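Local coordinates for Lmo2125 protein (Listeria monocytogenes serovar 1/2a, PDB 5TU0) that binds maltose and probably delivers it to a membrane transporter for uptake, as a lipoprotein of the bacterial solute-binding protein 1 family, at residues Ile345-Glu350 with Asp382-Lys387; Gly168-Tyr173 with Glu197-Ala202. The protein carries 2 engineered substitutions. All coordinates share one frame; numbering follows the deposited sequence.

Contact 1 of 2, residues Ile345-Glu350 with Asp382-Lys387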
loop_
_atom_site.group_PDB
_atom_site.type_symbol
_atom_site.label_atom_id
_atom_site.label_comp_id
_atom_site.label_asym_id
_atom_site.label_seq_id
_atom_site.Cartn_x
_atom_site.Cartn_y
_atom_site.Cartn_z
ATOM N N ILE A 345 -5.818 -1.089 -13.552
ATOM C CA ILE A 345 -6.211 -0.686 -14.887
ATOM C C ILE A 345 -5.946 0.819 -15.054
ATOM O O ILE A 345 -5.940 1.572 -14.057
ATOM C CB ILE A 345 -7.683 -1.058 -15.202
ATOM C CG1 ILE A 345 -8.672 -0.342 -14.280
ATOM C CG2 ILE A 345 -7.862 -2.576 -15.120
ATOM C CD1 ILE A 345 -10.121 -0.538 -14.691
ATOM N N PRO A 346 -5.738 1.270 -16.298
ATOM C CA PRO A 346 -5.408 2.680 -16.566
ATOM C C PRO A 346 -6.359 3.710 -15.982
ATOM O O PRO A 346 -5.913 4.767 -15.501
ATOM C CB PRO A 346 -5.450 2.756 -18.102
ATOM C CG PRO A 346 -5.117 1.386 -18.539
ATOM C CD PRO A 346 -5.832 0.505 -17.561
ATOM N N GLU A 347 -7.653 3.397 -16.005
ATOM C CA GLU A 347 -8.680 4.332 -15.552
ATOM C C GLU A 347 -8.552 4.738 -14.067
ATOM O O GLU A 347 -9.213 5.671 -13.629
ATOM C CB GLU A 347 -10.084 3.787 -15.829
ATOM C CG GLU A 347 -10.469 3.649 -17.313
ATOM C CD GLU A 347 -9.983 2.396 -18.028
ATOM O OE1 GLU A 347 -9.178 1.598 -17.473
ATOM O OE2 GLU A 347 -10.436 2.219 -19.192
ATOM N N MET A 348 -7.733 4.019 -13.304
ATOM C CA MET A 348 -7.514 4.339 -11.883
ATOM C C MET A 348 -6.912 5.746 -11.755
ATOM O O MET A 348 -7.125 6.439 -10.761
ATOM C CB MET A 348 -6.590 3.301 -11.224
ATOM C CG MET A 348 -6.410 3.488 -9.724
ATOM S SD MET A 348 -7.950 3.282 -8.807
ATOM C CE MET A 348 -7.525 4.130 -7.264
ATOM N N SER A 349 -6.184 6.175 -12.778
ATOM C CA SER A 349 -5.599 7.510 -12.760
ATOM C C SER A 349 -6.651 8.610 -12.591
ATOM O O SER A 349 -6.339 9.640 -12.037
ATOM C CB SER A 349 -4.774 7.773 -14.030
ATOM O OG SER A 349 -5.612 7.831 -15.163
ATOM N N GLU A 350 -7.897 8.376 -13.025
ATOM C CA GLU A 350 -8.956 9.387 -12.949
ATOM C C GLU A 350 -9.639 9.408 -11.583
ATOM O O GLU A 350 -10.288 10.371 -11.228
ATOM C CB GLU A 350 -9.977 9.157 -14.067
ATOM C CG GLU A 350 -9.312 9.063 -15.442
ATOM C CD GLU A 350 -8.399 10.241 -15.724
ATOM O OE1 GLU A 350 -8.820 11.402 -15.497
ATOM O OE2 GLU A 350 -7.253 10.002 -16.150
ATOM N N ASP A 382 -16.924 11.080 -16.262
ATOM C CA ASP A 382 -16.749 11.917 -17.434
ATOM C C ASP A 382 -15.307 11.870 -17.906
ATOM O O ASP A 382 -15.067 11.774 -19.102
ATOM C CB ASP A 382 -17.250 13.352 -17.188
ATOM C CG ASP A 382 -18.781 13.432 -17.101
ATOM O OD1 ASP A 382 -19.459 12.404 -17.354
ATOM O OD2 ASP A 382 -19.320 14.519 -16.782
ATOM N N ASN A 383 -14.356 11.915 -16.977
ATOM C CA ASN A 383 -12.931 11.793 -17.356
ATOM C C ASN A 383 -12.610 10.434 -17.970
ATOM O O ASN A 383 -11.849 10.361 -18.932
ATOM C CB ASN A 383 -12.013 12.069 -16.176
ATOM C CG ASN A 383 -11.878 13.549 -15.884
ATOM O OD1 ASN A 383 -11.955 14.381 -16.791
ATOM N ND2 ASN A 383 -11.646 13.889 -14.624
ATOM N N VAL A 384 -13.187 9.369 -17.422
ATOM C CA VAL A 384 -12.982 8.019 -17.960
ATOM C C VAL A 384 -13.482 7.944 -19.418
ATOM O O VAL A 384 -12.770 7.456 -20.303
ATOM C CB VAL A 384 -13.664 6.940 -17.070
ATOM C CG1 VAL A 384 -13.728 5.591 -17.773
ATOM C CG2 VAL A 384 -12.943 6.804 -15.740
ATOM N N THR A 385 -14.694 8.445 -19.649
ATOM C CA THR A 385 -15.305 8.470 -20.972
ATOM C C THR A 385 -14.490 9.265 -21.986
ATOM O O THR A 385 -14.308 8.821 -23.134
ATOM C CB THR A 385 -16.717 9.070 -20.897
ATOM O OG1 THR A 385 -17.534 8.231 -20.068
ATOM C CG2 THR A 385 -17.355 9.195 -22.286
ATOM N N GLN A 386 -13.998 10.424 -21.555
ATOM C CA GLN A 386 -13.209 11.329 -22.407
ATOM C C GLN A 386 -11.804 10.861 -22.745
ATOM O O GLN A 386 -11.329 11.049 -23.862
ATOM C CB GLN A 386 -13.060 12.684 -21.712
ATOM C CG GLN A 386 -14.368 13.420 -21.504
ATOM C CD GLN A 386 -14.879 14.069 -22.756
ATOM O OE1 GLN A 386 -16.021 13.839 -23.169
ATOM N NE2 GLN A 386 -14.030 14.879 -23.386
ATOM N N LYS A 387 -11.130 10.264 -21.782
ATOM C CA LYS A 387 -9.721 9.916 -21.966
ATOM C C LYS A 387 -9.415 8.481 -22.322
ATOM O O LYS A 387 -8.300 8.195 -22.744
ATOM C CB LYS A 387 -8.965 10.287 -20.698
ATOM C CG LYS A 387 -9.101 11.758 -20.341
ATOM C CD LYS A 387 -8.468 12.030 -18.994
ATOM C CE LYS A 387 -8.709 13.461 -18.573
ATOM N NZ LYS A 387 -8.163 13.690 -17.214
#
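Glu-350 and Lys-387 meet in a salt bridge between the first turn of helix 348-363 and the last turn of helix 369-387. Lys-387 NZ donates to Glu-350 OE1 over 2.9 Å, reaching this oxygen on its syn side but 32° out of the carboxylate plane. Lysine suits the place because its chain is extended beyond CG, long enough to run back toward the other segment and lay its methylenes against the acid: Lys-387 CD passes 3.7 Å from Glu-350 OE2. The glutamate does the opposite. Its chain folds at chi2 (-52°), which turns the carboxylate across the side chain of Asn-383 at about a right angle.

Glu-350 OE1 also lies 3.3 Å from Asn-383 CB, so it is the asparagine's methylene, rather than its amide, that faces the acid most closely. The carboxylate and amide planes stand 79° apart. Beside the charged pair, the two methyls of Val-384 rest against the stems of the glutamates. Val-384 CG1 touches Glu-347 CG at 3.8 Å, while Val-384 CG2 rests 4.1 Å from Glu-350 CB. A compact branched residue fits here, serving two glutamate stems at once. Glu-347 contributes only its aliphatic part to Val-384, and it also touches Pro-185 and Tyr-388. Ser-349 OG, hydrogen-bonded to Tyr-388 OH, lies 2.9 Å from Glu-350 OE2 as well.

The chemistry matches the two helix ends. A negative carboxylate in a first helical turn and a positive ammonium in a last one would each be favoured by the local helix dipole. Since Glu-350 is buried, the lysine probably stabilises its ionised form and so ties the end of the C-terminal helix to the start of its partner.

Contact 2 of 2, residues Gly168-Tyr173 with Glu197-Ala202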
loop_
_atom_site.group_PDB
_atom_site.type_symbol
_atom_site.label_atom_id
_atom_site.label_comp_id
_atom_site.label_asym_id
_atom_site.label_seq_id
_atom_site.Cartn_x
_atom_site.Cartn_y
_atom_site.Cartn_z
ATOM N N GLY A 168 -10.259 2.530 2.772
ATOM C CA GLY A 168 -10.616 1.395 3.597
ATOM C C GLY A 168 -11.819 1.585 4.508
ATOM O O GLY A 168 -12.453 0.613 4.896
ATOM N N LEU A 169 -12.148 2.835 4.811
ATOM C CA LEU A 169 -13.316 3.140 5.609
ATOM C C LEU A 169 -14.553 2.963 4.729
ATOM O O LEU A 169 -15.520 2.311 5.102
ATOM C CB LEU A 169 -13.237 4.590 6.121
ATOM C CG LEU A 169 -14.454 5.176 6.816
ATOM C CD1 LEU A 169 -14.811 4.376 8.059
ATOM C CD2 LEU A 169 -14.216 6.642 7.153
ATOM N N LEU A 170 -14.521 3.578 3.550
ATOM C CA LEU A 170 -15.646 3.466 2.612
ATOM C C LEU A 170 -15.842 1.986 2.208
ATOM O O LEU A 170 -16.964 1.483 2.138
ATOM C CB LEU A 170 -15.412 4.342 1.372
ATOM C CG LEU A 170 -15.717 5.834 1.484
ATOM C CD1 LEU A 170 -14.988 6.517 2.621
ATOM C CD2 LEU A 170 -15.438 6.484 0.138
ATOM N N ALA A 171 -14.731 1.292 1.979
ATOM C CA ALA A 171 -14.798 -0.089 1.575
ATOM C C ALA A 171 -15.309 -0.985 2.721
ATOM O O ALA A 171 -16.026 -1.958 2.485
ATOM C CB ALA A 171 -13.435 -0.563 1.076
ATOM N N GLY A 172 -14.978 -0.628 3.961
ATOM C CA GLY A 172 -15.441 -1.410 5.119
ATOM C C GLY A 172 -16.959 -1.371 5.225
ATOM O O GLY A 172 -17.581 -2.287 5.787
ATOM N N TYR A 173 -17.549 -0.294 4.704
ATOM C CA TYR A 173 -19.009 -0.138 4.661
ATOM C C TYR A 173 -19.667 -0.670 3.362
ATOM O O TYR A 173 -20.881 -0.609 3.221
ATOM C CB TYR A 173 -19.376 1.322 4.891
ATOM C CG TYR A 173 -19.411 1.711 6.360
ATOM C CD1 TYR A 173 -20.597 1.579 7.095
ATOM C CD2 TYR A 173 -18.286 2.211 7.009
ATOM C CE1 TYR A 173 -20.655 1.941 8.428
ATOM C CE2 TYR A 173 -18.334 2.580 8.347
ATOM C CZ TYR A 173 -19.522 2.433 9.053
ATOM O OH TYR A 173 -19.582 2.795 10.382
ATOM N N GLU A 197 -22.182 5.937 3.661
ATOM C CA GLU A 197 -22.136 5.694 5.114
ATOM C C GLU A 197 -20.727 5.970 5.651
ATOM O O GLU A 197 -20.565 6.558 6.726
ATOM C CB GLU A 197 -22.520 4.266 5.478
ATOM C CG GLU A 197 -23.994 3.975 5.646
ATOM C CD GLU A 197 -24.210 2.494 5.959
ATOM O OE1 GLU A 197 -24.213 1.664 5.011
ATOM O OE2 GLU A 197 -24.359 2.165 7.156
ATOM N N GLY A 198 -19.723 5.543 4.898
ATOM C CA GLY A 198 -18.324 5.758 5.286
ATOM C C GLY A 198 -17.962 7.240 5.299
ATOM O O GLY A 198 -17.308 7.725 6.246
ATOM N N ILE A 199 -18.401 7.960 4.254
ATOM C CA ILE A 199 -18.143 9.375 4.148
ATOM C C ILE A 199 -18.811 10.089 5.331
ATOM O O ILE A 199 -18.198 10.962 5.946
ATOM C CB ILE A 199 -18.629 9.962 2.806
ATOM C CG1 ILE A 199 -17.882 9.305 1.631
ATOM C CG2 ILE A 199 -18.378 11.461 2.787
ATOM C CD1 ILE A 199 -18.477 9.644 0.287
ATOM N N THR A 200 -20.046 9.681 5.650
ATOM C CA THR A 200 -20.810 10.265 6.761
ATOM C C THR A 200 -20.086 10.057 8.093
ATOM O O THR A 200 -19.994 10.983 8.892
ATOM C CB THR A 200 -22.248 9.685 6.819
ATOM O OG1 THR A 200 -22.900 9.918 5.567
ATOM C CG2 THR A 200 -23.082 10.333 7.929
ATOM N N TYR A 201 -19.579 8.847 8.322
ATOM C CA TYR A 201 -18.821 8.544 9.531
ATOM C C TYR A 201 -17.553 9.411 9.631
ATOM O O TYR A 201 -17.256 9.997 10.695
ATOM C CB TYR A 201 -18.464 7.059 9.613
ATOM C CG TYR A 201 -17.816 6.721 10.907
ATOM C CD1 TYR A 201 -18.573 6.652 12.090
ATOM C CD2 TYR A 201 -16.435 6.507 10.991
ATOM C CE1 TYR A 201 -17.974 6.366 13.295
ATOM C CE2 TYR A 201 -15.830 6.217 12.209
ATOM C CZ TYR A 201 -16.599 6.142 13.348
ATOM O OH TYR A 201 -15.992 5.867 14.565
ATOM N N ALA A 202 -16.828 9.522 8.532
ATOM C CA ALA A 202 -15.619 10.364 8.502
ATOM C C ALA A 202 -15.931 11.826 8.833
ATOM O O ALA A 202 -15.197 12.476 9.578
ATOM C CB ALA A 202 -14.919 10.270 7.147
#
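The ring of Tyr-173 lies against the start of segment 197-202, with the backbone N of Gly-198 over one face and the carbonyl oxygen of Leu-169, from the last turn of the helix just before it, at the edge in plane. Glu-197 approaches this ring obliquely, its CB 3.7 Å from Tyr-173 CD1, and its carboxylate plane is turned 67° from the ring. The ring of Tyr-201 is met obliquely too, by Tyr-173 OH and by Leu-169 CD1, the methyl standing 4.0 Å from Tyr-201 CD2. Its hydroxyl is held by hydrogen bonds with Glu-136 and Trp-205, and the Trp-205 ring meets the Tyr-201 ring.

Gly-198 explains the closeness of the backbones. Having no side chain, it lets its CA come within 4.4 Å of Leu-170 CA and within 3.9 Å of Tyr-173 CD2. The leucines straddle this spot. With CG anti to the backbone N (chi1 172°), Leu-169 sends CD2 to 3.4 Å from Gly-198 O and on to the small Ala-202, whose CB is 3.7 Å from Leu-169 CD2. Leu-170 reaches round the other way, and its CD2 packs 4.0 Å from Ile-199 CG1.

The axes of segments 168-172 and 197-202, parts of helices 163-172 and 193-208, come within 8.2 Å, with their directions 129° apart. Leu-358 of helix 348-363 covers Leu-170 and Ile-199, while Pro-369 and Ala-373 of helix 369-387 extend the apolar layer beyond Ile-199. Leu-169 also touches Leu-261 and Tyr-267, in the chain between strands 253-256 and 272-278.

In the fold
Contact 2 comes first along the chain and contact 1 near its end, with centres 23 Å apart and nearest atoms about 11 Å apart, so the two do not touch. They are connected through the paired helices 348-363 and 369-387. Contact 1 joins the beginning of the first to the end of the second; the far part of the first and the beginning of the second pack on contact 2, through Leu-358 and Pro-369. The two helices, joined by a short connection, form a helical hairpin with packing contacts near both ends. Helix 163-172 also carries Tyr-164, which lines the bound sugar, so the helix whose end forms contact 2 also contributes, at its start, to the maltose pocket.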